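Local coordinates for protein leucine--tRNA ligase (Agrobacterium radiobacter, PDB 5AH5) that probably joins L-leucine to tRNA(Leu) at the expense of ATP and probably also edits mischarged tRNA, as a class I aminoacyl-tRNA synthetase, at residues D649-I658 / L692-V703; V749-P757 / R766-L774. All coordinates share one frame; numbering follows the deposited sequence.

Interaction 1 (D649-I658 / L692-V703); sequences DCENEEDREI and LYEKGGKASPTV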
loop_
_atom_site.group_PDB
_atom_site.type_symbol
_atom_site.label_atom_id
_atom_site.label_comp_id
_atom_site.label_asym_id
_atom_site.label_seq_id
_atom_site.Cartn_x
_atom_site.Cartn_y
_atom_site.Cartn_z
ATOM N N ASP B 649 -21.658 -4.471 41.362
ATOM C CA ASP B 649 -20.517 -3.825 42.021
ATOM C C ASP B 649 -20.785 -2.317 42.357
ATOM O O ASP B 649 -20.160 -1.772 43.255
ATOM C CB ASP B 649 -19.251 -3.923 41.143
ATOM C CG ASP B 649 -18.905 -5.389 40.662
ATOM O OD1 ASP B 649 -19.044 -6.361 41.435
ATOM O OD2 ASP B 649 -18.433 -5.535 39.497
ATOM N N CYS B 650 -21.627 -1.645 41.578
ATOM C CA CYS B 650 -21.927 -0.231 41.737
ATOM C C CYS B 650 -22.908 0.063 42.919
ATOM O O CYS B 650 -24.126 -0.162 42.818
ATOM C CB CYS B 650 -22.543 0.317 40.442
ATOM S SG CYS B 650 -21.440 0.231 39.011
ATOM N N GLU B 651 -22.350 0.597 44.000
ATOM C CA GLU B 651 -23.103 0.980 45.183
ATOM C C GLU B 651 -23.641 2.407 45.182
ATOM O O GLU B 651 -24.302 2.796 46.138
ATOM C CB GLU B 651 -22.253 0.707 46.433
ATOM C CG GLU B 651 -22.461 -0.726 46.920
ATOM C CD GLU B 651 -21.229 -1.387 47.504
ATOM O OE1 GLU B 651 -20.262 -0.691 47.880
ATOM O OE2 GLU B 651 -21.238 -2.634 47.585
ATOM N N ASN B 652 -23.412 3.172 44.115
ATOM C CA ASN B 652 -23.900 4.558 44.049
ATOM C C ASN B 652 -23.785 5.186 42.648
ATOM O O ASN B 652 -23.415 4.511 41.656
ATOM C CB ASN B 652 -23.128 5.411 45.068
ATOM C CG ASN B 652 -21.668 5.496 44.745
ATOM O OD1 ASN B 652 -21.284 5.906 43.646
ATOM N ND2 ASN B 652 -20.839 5.102 45.689
ATOM N N GLU B 653 -24.043 6.495 42.608
ATOM C CA GLU B 653 -24.027 7.313 41.388
ATOM C C GLU B 653 -22.601 7.524 40.819
ATOM O O GLU B 653 -22.429 7.655 39.578
ATOM C CB GLU B 653 -24.683 8.682 41.648
ATOM C CG GLU B 653 -26.022 8.645 42.412
ATOM C CD GLU B 653 -25.915 8.914 43.927
ATOM O OE1 GLU B 653 -25.537 10.049 44.287
ATOM O OE2 GLU B 653 -26.226 8.003 44.752
ATOM N N GLU B 654 -21.611 7.593 41.719
ATOM C CA GLU B 654 -20.211 7.799 41.351
ATOM C C GLU B 654 -19.576 6.559 40.684
ATOM O O GLU B 654 -18.848 6.690 39.701
ATOM C CB GLU B 654 -19.375 8.217 42.570
ATOM C CG GLU B 654 -19.484 9.697 42.948
ATOM C CD GLU B 654 -18.435 10.123 43.996
ATOM O OE1 GLU B 654 -18.700 9.906 45.204
ATOM O OE2 GLU B 654 -17.350 10.671 43.618
ATOM N N ASP B 655 -19.840 5.376 41.237
ATOM C CA ASP B 655 -19.504 4.101 40.584
ATOM C C ASP B 655 -20.093 4.015 39.210
ATOM O O ASP B 655 -19.442 3.573 38.280
ATOM C CB ASP B 655 -20.043 2.920 41.367
ATOM C CG ASP B 655 -19.339 2.720 42.657
ATOM O OD1 ASP B 655 -18.191 3.170 42.789
ATOM O OD2 ASP B 655 -19.920 2.086 43.551
ATOM N N ARG B 656 -21.323 4.460 39.087
ATOM C CA ARG B 656 -22.026 4.407 37.828
ATOM C C ARG B 656 -21.533 5.436 36.838
ATOM O O ARG B 656 -21.787 5.283 35.628
ATOM C CB ARG B 656 -23.542 4.580 38.042
ATOM C CG ARG B 656 -24.238 3.348 38.593
ATOM C CD ARG B 656 -24.762 2.455 37.479
ATOM N NE ARG B 656 -26.044 2.916 36.934
ATOM C CZ ARG B 656 -26.532 2.607 35.728
ATOM N NH1 ARG B 656 -25.854 1.837 34.882
ATOM N NH2 ARG B 656 -27.717 3.086 35.356
ATOM N N GLU B 657 -20.915 6.520 37.317
ATOM C CA GLU B 657 -20.311 7.465 36.389
ATOM C C GLU B 657 -19.019 6.843 35.835
ATOM O O GLU B 657 -18.759 6.926 34.632
ATOM C CB GLU B 657 -20.024 8.818 36.999
ATOM C CG GLU B 657 -19.482 9.874 36.016
ATOM C CD GLU B 657 -20.345 10.084 34.758
ATOM O OE1 GLU B 657 -21.599 9.934 34.819
ATOM O OE2 GLU B 657 -19.769 10.411 33.690
ATOM N N ILE B 658 -18.259 6.233 36.727
ATOM C CA ILE B 658 -17.037 5.543 36.365
ATOM C C ILE B 658 -17.378 4.410 35.395
ATOM O O ILE B 658 -16.846 4.379 34.277
ATOM C CB ILE B 658 -16.264 5.036 37.591
ATOM C CG1 ILE B 658 -15.728 6.229 38.382
ATOM C CG2 ILE B 658 -15.094 4.133 37.162
ATOM C CD1 ILE B 658 -15.208 5.893 39.774
ATOM N N LEU B 692 -9.877 8.079 36.751
ATOM C CA LEU B 692 -9.583 7.273 37.920
ATOM C C LEU B 692 -8.702 7.972 38.956
ATOM O O LEU B 692 -8.771 7.658 40.156
ATOM C CB LEU B 692 -8.979 5.937 37.511
ATOM C CG LEU B 692 -9.896 5.022 36.706
ATOM C CD1 LEU B 692 -9.177 3.715 36.424
ATOM C CD2 LEU B 692 -11.205 4.768 37.438
ATOM N N TYR B 693 -7.824 8.868 38.519
ATOM C CA TYR B 693 -7.059 9.685 39.473
ATOM C C TYR B 693 -8.010 10.585 40.302
ATOM O O TYR B 693 -7.801 10.785 41.491
ATOM C CB TYR B 693 -6.022 10.557 38.749
ATOM C CG TYR B 693 -4.661 9.892 38.731
ATOM C CD1 TYR B 693 -3.834 9.888 39.878
ATOM C CD2 TYR B 693 -4.249 9.181 37.629
ATOM C CE1 TYR B 693 -2.609 9.223 39.878
ATOM C CE2 TYR B 693 -3.011 8.566 37.602
ATOM C CZ TYR B 693 -2.202 8.582 38.712
ATOM O OH TYR B 693 -1.008 7.909 38.638
ATOM N N GLU B 694 -9.007 11.112 39.614
ATOM C CA GLU B 694 -9.886 12.180 40.090
ATOM C C GLU B 694 -11.004 11.589 40.954
ATOM O O GLU B 694 -11.329 12.174 41.962
ATOM C CB GLU B 694 -10.516 12.962 38.891
ATOM C CG GLU B 694 -11.784 13.768 39.218
ATOM C CD GLU B 694 -12.431 14.460 38.003
ATOM O OE1 GLU B 694 -12.952 13.799 37.052
ATOM O OE2 GLU B 694 -12.446 15.704 38.002
ATOM N N LYS B 695 -11.624 10.486 40.508
ATOM C CA LYS B 695 -12.806 9.894 41.159
ATOM C C LYS B 695 -12.523 8.562 41.803
ATOM O O LYS B 695 -13.371 8.089 42.545
ATOM C CB LYS B 695 -13.965 9.679 40.193
ATOM C CG LYS B 695 -14.356 10.851 39.309
ATOM C CD LYS B 695 -15.095 11.944 40.076
ATOM C CE LYS B 695 -15.809 12.908 39.128
ATOM N NZ LYS B 695 -16.756 12.226 38.184
ATOM N N GLY B 696 -11.371 7.924 41.547
ATOM C CA GLY B 696 -11.087 6.606 42.194
ATOM C C GLY B 696 -10.811 6.867 43.665
ATOM O O GLY B 696 -10.456 7.975 44.027
ATOM N N GLY B 697 -10.974 5.905 44.547
ATOM C CA GLY B 697 -10.835 6.262 45.985
ATOM C C GLY B 697 -12.136 6.758 46.645
ATOM O O GLY B 697 -12.421 6.379 47.773
ATOM N N LYS B 698 -12.919 7.594 45.966
ATOM C CA LYS B 698 -14.374 7.643 46.244
ATOM C C LYS B 698 -15.160 6.412 45.691
ATOM O O LYS B 698 -16.288 6.127 46.129
ATOM C CB LYS B 698 -14.993 8.948 45.732
ATOM C CG LYS B 698 -14.602 10.168 46.581
ATOM C CD LYS B 698 -15.187 11.482 46.057
ATOM C CE LYS B 698 -14.493 11.988 44.789
ATOM N NZ LYS B 698 -15.312 12.927 43.973
ATOM N N ALA B 699 -14.573 5.668 44.749
ATOM C CA ALA B 699 -15.268 4.523 44.162
ATOM C C ALA B 699 -15.252 3.312 45.096
ATOM O O ALA B 699 -14.338 3.140 45.912
ATOM C CB ALA B 699 -14.661 4.167 42.806
ATOM N N SER B 700 -16.259 2.455 44.990
ATOM C CA SER B 700 -16.223 1.204 45.774
ATOM C C SER B 700 -14.983 0.410 45.280
ATOM O O SER B 700 -14.727 0.417 44.084
ATOM C CB SER B 700 -17.489 0.376 45.562
ATOM O OG SER B 700 -18.620 1.207 45.298
ATOM N N PRO B 701 -14.198 -0.201 46.192
ATOM C CA PRO B 701 -13.011 -0.979 45.850
ATOM C C PRO B 701 -13.172 -1.864 44.584
ATOM O O PRO B 701 -12.346 -1.808 43.668
ATOM C CB PRO B 701 -12.816 -1.862 47.079
ATOM C CG PRO B 701 -13.387 -1.077 48.207
ATOM C CD PRO B 701 -14.379 -0.100 47.652
ATOM N N THR B 702 -14.264 -2.617 44.525
ATOM C CA THR B 702 -14.486 -3.563 43.452
ATOM C C THR B 702 -14.623 -2.830 42.111
ATOM O O THR B 702 -14.122 -3.329 41.102
ATOM C CB THR B 702 -15.673 -4.518 43.773
ATOM O OG1 THR B 702 -15.306 -5.405 44.848
ATOM C CG2 THR B 702 -16.078 -5.361 42.566
ATOM N N VAL B 703 -15.251 -1.658 42.107
ATOM C CA VAL B 703 -15.425 -0.875 40.886
ATOM C C VAL B 703 -14.074 -0.352 40.387
ATOM O O VAL B 703 -13.870 -0.205 39.167
ATOM C CB VAL B 703 -16.366 0.321 41.096
ATOM C CG1 VAL B 703 -16.363 1.250 39.889
ATOM C CG2 VAL B 703 -17.777 -0.180 41.391
#
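D655 and A699, 5.6 Å apart between CA atoms, mark where the first turn of helix 653-674 passes the loop joining helices 678-695 and 701-715; D649 and V703 make the other near approach. The D655 carboxylate is the hub. Its chi1 of -69° sets CG beside its own backbone N and carries both oxygens to the start of helix 701-715. There OD1 accepts the N-H of S700 through its syn lone pair, with D655 OD1 and S700 N 3.0 Å apart. OD2 takes the N-H of E651 on its anti lone pair, 2.9 Å from E651 N. The S700 hydroxyl also donates to OD2, but the modelled separation is too short for its length to be trusted. N652, the N-cap, holds this turn in place by accepting from D655 N at its OD1, 2.9 Å away.

Apolar groups close in beside the polar knot. V703 CG2 lies 3.5 Å from D655 CG and reaches the carbonyl oxygen of D649 as well. Further along the helix, I658 sends its two branches to different targets: CD1 meets A699 CB at 3.5 Å, whereas CG2 meets L692 CD2, the two side chains crossing at about a right angle. At the exposed margin the extended E654 chain is met by K698, bent at chi3 (-74°), whose NZ makes a salt bridge to E654 OE2 at 3.1 Å, arriving on the syn side, 23° out of the carboxylate plane. At the other end T702 CG2 touches the carboxylate of D649, whose OD2 accepts from C646 N.

A buried carboxylate gripped by backbone N-H groups of both segments would probably stay ionised, and it fastens the start of helix 653-674 to the start of helix 701-715.

Interaction 2 (V749-P757 / R766-L774); sequences VQAENIVLP and RTMTIPVNL. With SO4 (sulfate ion), chain K; nucleotides of chain D.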
loop_
_atom_site.group_PDB
_atom_site.type_symbol
_atom_site.label_atom_id
_atom_site.label_comp_id
_atom_site.label_asym_id
_atom_site.label_seq_id
_atom_site.Cartn_x
_atom_site.Cartn_y
_atom_site.Cartn_z
ATOM N N VAL B 749 -23.945 1.349 30.435
ATOM C CA VAL B 749 -23.685 2.355 29.418
ATOM C C VAL B 749 -24.394 3.690 29.620
ATOM O O VAL B 749 -23.840 4.743 29.228
ATOM C CB VAL B 749 -24.075 1.806 28.009
ATOM C CG1 VAL B 749 -24.090 2.887 26.919
ATOM C CG2 VAL B 749 -23.110 0.708 27.636
ATOM N N GLN B 750 -25.634 3.675 30.137
ATOM C CA GLN B 750 -26.292 4.944 30.559
ATOM C C GLN B 750 -26.145 4.946 32.024
ATOM O O GLN B 750 -26.333 3.913 32.654
ATOM C CB GLN B 750 -27.769 4.994 30.245
ATOM C CG GLN B 750 -28.128 4.947 28.772
ATOM C CD GLN B 750 -29.554 4.462 28.566
ATOM O OE1 GLN B 750 -29.989 3.468 29.175
ATOM N NE2 GLN B 750 -30.296 5.158 27.706
ATOM N N ALA B 751 -25.799 6.097 32.579
ATOM C CA ALA B 751 -25.834 6.279 34.018
ATOM C C ALA B 751 -27.291 6.722 34.335
ATOM O O ALA B 751 -28.185 6.612 33.474
ATOM C CB ALA B 751 -24.809 7.325 34.467
ATOM N N GLU B 752 -27.488 7.200 35.554
ATOM C CA GLU B 752 -28.797 7.544 36.057
ATOM C C GLU B 752 -29.303 8.870 35.442
ATOM O O GLU B 752 -30.487 9.006 35.252
ATOM C CB GLU B 752 -28.766 7.591 37.602
ATOM C CG GLU B 752 -28.361 6.248 38.249
ATOM C CD GLU B 752 -28.062 6.332 39.756
ATOM O OE1 GLU B 752 -28.576 7.260 40.423
ATOM O OE2 GLU B 752 -27.312 5.463 40.282
ATOM N N ASN B 753 -28.396 9.794 35.110
ATOM C CA ASN B 753 -28.745 11.105 34.512
ATOM C C ASN B 753 -28.004 11.438 33.223
ATOM O O ASN B 753 -26.917 10.963 32.975
ATOM C CB ASN B 753 -28.512 12.222 35.536
ATOM C CG ASN B 753 -29.332 12.020 36.786
ATOM O OD1 ASN B 753 -30.567 11.919 36.732
ATOM N ND2 ASN B 753 -28.654 11.907 37.917
ATOM N N ILE B 754 -28.602 12.289 32.418
ATOM C CA ILE B 754 -28.059 12.665 31.124
ATOM C C ILE B 754 -27.954 14.190 31.032
ATOM O O ILE B 754 -28.860 14.897 31.477
ATOM C CB ILE B 754 -28.939 12.018 30.053
ATOM C CG1 ILE B 754 -28.261 10.694 29.683
ATOM C CG2 ILE B 754 -29.150 12.879 28.806
ATOM C CD1 ILE B 754 -29.116 9.754 28.867
ATOM N N VAL B 755 -26.820 14.680 30.528
ATOM C CA VAL B 755 -26.658 16.080 30.161
ATOM C C VAL B 755 -27.178 16.229 28.726
ATOM O O VAL B 755 -26.708 15.587 27.796
ATOM C CB VAL B 755 -25.212 16.555 30.316
ATOM C CG1 VAL B 755 -25.048 17.996 29.844
ATOM C CG2 VAL B 755 -24.761 16.423 31.785
ATOM N N LEU B 756 -28.218 17.038 28.553
ATOM C CA LEU B 756 -28.866 17.189 27.228
ATOM C C LEU B 756 -28.715 18.639 26.750
ATOM O O LEU B 756 -29.220 19.511 27.403
ATOM C CB LEU B 756 -30.363 16.854 27.390
ATOM C CG LEU B 756 -31.228 16.636 26.147
ATOM C CD1 LEU B 756 -30.886 15.312 25.488
ATOM C CD2 LEU B 756 -32.711 16.661 26.508
ATOM N N PRO B 757 -28.018 18.901 25.631
ATOM C CA PRO B 757 -28.037 20.280 25.125
ATOM C C PRO B 757 -29.407 20.670 24.562
ATOM O O PRO B 757 -30.128 19.815 23.992
ATOM C CB PRO B 757 -26.984 20.276 24.006
ATOM C CG PRO B 757 -26.871 18.816 23.580
ATOM C CD PRO B 757 -27.108 18.040 24.854
ATOM N N ARG B 766 -28.132 26.239 26.173
ATOM C CA ARG B 766 -27.550 25.755 27.453
ATOM C C ARG B 766 -27.751 24.243 27.475
ATOM O O ARG B 766 -28.292 23.662 26.542
ATOM C CB ARG B 766 -28.228 26.365 28.684
ATOM C CG ARG B 766 -29.728 26.080 28.803
ATOM C CD ARG B 766 -30.285 26.519 30.149
ATOM N NE ARG B 766 -29.883 25.570 31.193
ATOM C CZ ARG B 766 -30.254 25.600 32.464
ATOM N NH1 ARG B 766 -31.048 26.550 32.964
ATOM N NH2 ARG B 766 -29.811 24.636 33.251
ATOM N N THR B 767 -27.346 23.611 28.539
ATOM C CA THR B 767 -27.619 22.211 28.763
ATOM C C THR B 767 -28.475 22.085 29.997
ATOM O O THR B 767 -28.573 23.000 30.798
ATOM C CB THR B 767 -26.333 21.375 29.014
ATOM O OG1 THR B 767 -25.703 21.794 30.241
ATOM C CG2 THR B 767 -25.357 21.523 27.927
ATOM N N MET B 768 -29.045 20.907 30.127
ATOM C CA MET B 768 -30.015 20.554 31.120
ATOM C C MET B 768 -29.641 19.096 31.501
ATOM O O MET B 768 -29.331 18.278 30.646
ATOM C CB MET B 768 -31.365 20.635 30.406
ATOM C CG MET B 768 -32.573 20.125 31.097
ATOM S SD MET B 768 -33.962 20.011 29.963
ATOM C CE MET B 768 -33.469 18.829 28.725
ATOM N N THR B 769 -29.616 18.806 32.779
ATOM C CA THR B 769 -29.412 17.445 33.280
ATOM C C THR B 769 -30.742 16.858 33.679
ATOM O O THR B 769 -31.468 17.471 34.475
ATOM C CB THR B 769 -28.481 17.491 34.481
ATOM O OG1 THR B 769 -27.281 18.115 34.045
ATOM C CG2 THR B 769 -28.141 16.098 35.000
ATOM N N ILE B 770 -31.084 15.702 33.122
ATOM C CA ILE B 770 -32.347 15.042 33.447
ATOM C C ILE B 770 -32.088 13.554 33.713
ATOM O O ILE B 770 -31.129 13.032 33.206
ATOM C CB ILE B 770 -33.343 15.108 32.261
ATOM C CG1 ILE B 770 -32.631 14.843 30.940
ATOM C CG2 ILE B 770 -34.010 16.482 32.238
ATOM C CD1 ILE B 770 -33.525 14.420 29.813
ATOM N N PRO B 771 -32.985 12.870 34.422
ATOM C CA PRO B 771 -32.992 11.411 34.494
ATOM C C PRO B 771 -33.094 10.787 33.148
ATOM O O PRO B 771 -33.758 11.341 32.270
ATOM C CB PRO B 771 -34.283 11.067 35.242
ATOM C CG PRO B 771 -34.753 12.339 35.890
ATOM C CD PRO B 771 -34.094 13.493 35.182
ATOM N N VAL B 772 -32.421 9.641 32.977
ATOM C CA VAL B 772 -32.569 8.795 31.794
ATOM C C VAL B 772 -34.017 8.256 31.758
ATOM O O VAL B 772 -34.646 8.077 32.823
ATOM C CB VAL B 772 -31.521 7.641 31.872
ATOM C CG1 VAL B 772 -31.748 6.597 30.792
ATOM C CG2 VAL B 772 -30.146 8.231 31.733
ATOM N N ASN B 773 -34.547 7.997 30.565
ATOM C CA ASN B 773 -35.957 7.494 30.402
ATOM C C ASN B 773 -37.042 8.431 30.859
ATOM O O ASN B 773 -38.161 7.980 31.177
ATOM C CB ASN B 773 -36.210 6.177 31.155
ATOM C CG ASN B 773 -35.196 5.126 30.824
ATOM O OD1 ASN B 773 -34.958 4.848 29.640
ATOM N ND2 ASN B 773 -34.568 4.538 31.863
ATOM N N LEU B 774 -36.745 9.719 30.939
ATOM C CA LEU B 774 -37.798 10.690 31.209
ATOM C C LEU B 774 -38.698 10.596 29.979
ATOM O O LEU B 774 -38.240 10.463 28.834
ATOM C CB LEU B 774 -37.236 12.104 31.449
ATOM C CG LEU B 774 -38.084 13.059 32.320
ATOM C CD1 LEU B 774 -38.380 12.520 33.731
ATOM C CD2 LEU B 774 -37.377 14.402 32.382
HETATM S S SO4 K . -28.690 21.647 35.073
HETATM O O1 SO4 K . -28.022 22.487 34.041
HETATM O O2 SO4 K . -30.088 21.232 34.746
HETATM O O3 SO4 K . -28.618 22.341 36.385
HETATM O O4 SO4 K . -27.862 20.421 35.175
ATOM P P U D 20 -23.234 18.258 19.412
ATOM O OP1 U D 20 -22.559 19.136 18.427
ATOM O OP2 U D 20 -22.554 17.126 20.010
ATOM O "O5'" U D 20 -23.825 19.106 20.611
ATOM C "C5'" U D 20 -24.508 20.341 20.350
ATOM C "C4'" U D 20 -23.886 21.424 21.181
ATOM O "O4'" U D 20 -24.070 21.082 22.579
ATOM C "C3'" U D 20 -22.385 21.627 20.983
ATOM O "O3'" U D 20 -22.064 23.016 21.054
ATOM C "C2'" U D 20 -21.780 20.867 22.167
ATOM O "O2'" U D 20 -20.514 21.320 22.560
ATOM C "C1'" U D 20 -22.828 21.118 23.254
ATOM N N1 U D 20 -22.849 20.088 24.302
ATOM C C2 U D 20 -22.518 20.457 25.582
ATOM O O2 U D 20 -22.259 21.599 25.889
ATOM N N3 U D 20 -22.536 19.438 26.501
ATOM C C4 U D 20 -22.841 18.113 26.275
ATOM O O4 U D 20 -22.835 17.320 27.213
ATOM C C5 U D 20 -23.181 17.807 24.925
ATOM C C6 U D 20 -23.154 18.778 24.001
HETATM O O HOH W 1 -31.093 15.082 36.819
#
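I754 and I770 face each other as a hydrogen-bonded pair in two antiparallel strands, 753-757 and 766-771, whose axes run at 153°. Each donates to the other, I754 N reaching I770 O at 2.7 Å. L756 and M768 repeat the pattern, with L756 N 2.7 Å from M768 O and the return bond less straight, its donor tilted from the carbonyl plane. Beyond the strand end V772 N adds a nearly linear bond (173°) to E752 O. Between these pairs, CA-H groups of V755, T767 and T769 approach carbonyl oxygens of the opposite strand.

Apolar contacts gather on the face carrying I754, L756, M768 and I770. V772 holds CG2 beside its backbone N (chi1 171° places CG1 anti instead), which points that methyl at I754 CD1, a tight 3.4 Å away, while CG1 lies against the amide of Q750. L756 and M768 run side by side, and helix 776-785 covers both.

Polar contacts line the outer edge of strand 766-771. A sulfate, probably from the crystallisation liquor, sits where T769 offers it both its backbone N-H and its hydroxyl, OG1 being 2.6 Å from sulfate O4. R766 NH2 adds a weak bond to the same ion; NE and NH2 together grip T767 O side-on in the guanidinium plane, which, with the salt bridge from NH1 to E788, holds the guanidinium in place. On the face of V755, T767 and P757 lies U20 of chain D: P757 CB is 3.3 Å from its ribose O4', V755 CG1 is 3.5 Å from base O4, and T767 CG2 nears base O2.

The arrangement is a beta hairpin whose second strand, 763-771, forms one edge of a four-stranded mixed sheet, one face packed on a helix and the other presented to RNA, consistent with the tRNA-binding C-terminal domain of bacterial leucyl-tRNA synthetases.

Interaction 1 closes before interaction 2 opens along the chain, and their centres lie about 19 Å apart. The seam between them is direct: R656 NH1 packs 3.1 Å from Q750 O, and E653 CG comes 3.5 Å from E752 OE1, so the start of helix 653-674, through residues that take no part in interaction 1, meets the chain that leads into the hairpin. Helix bundle and C-terminal sheet thus adjoin at the helix start organised by interaction 1. Both contacts are about 45 Å, centre to centre, from the middle of the chain and away from the leucyl-adenylate analogue and the zinc. Both instead border the tRNA: Y693 packs on a phosphate, while the 749-757/766-774 hairpin meets U20 of chain D.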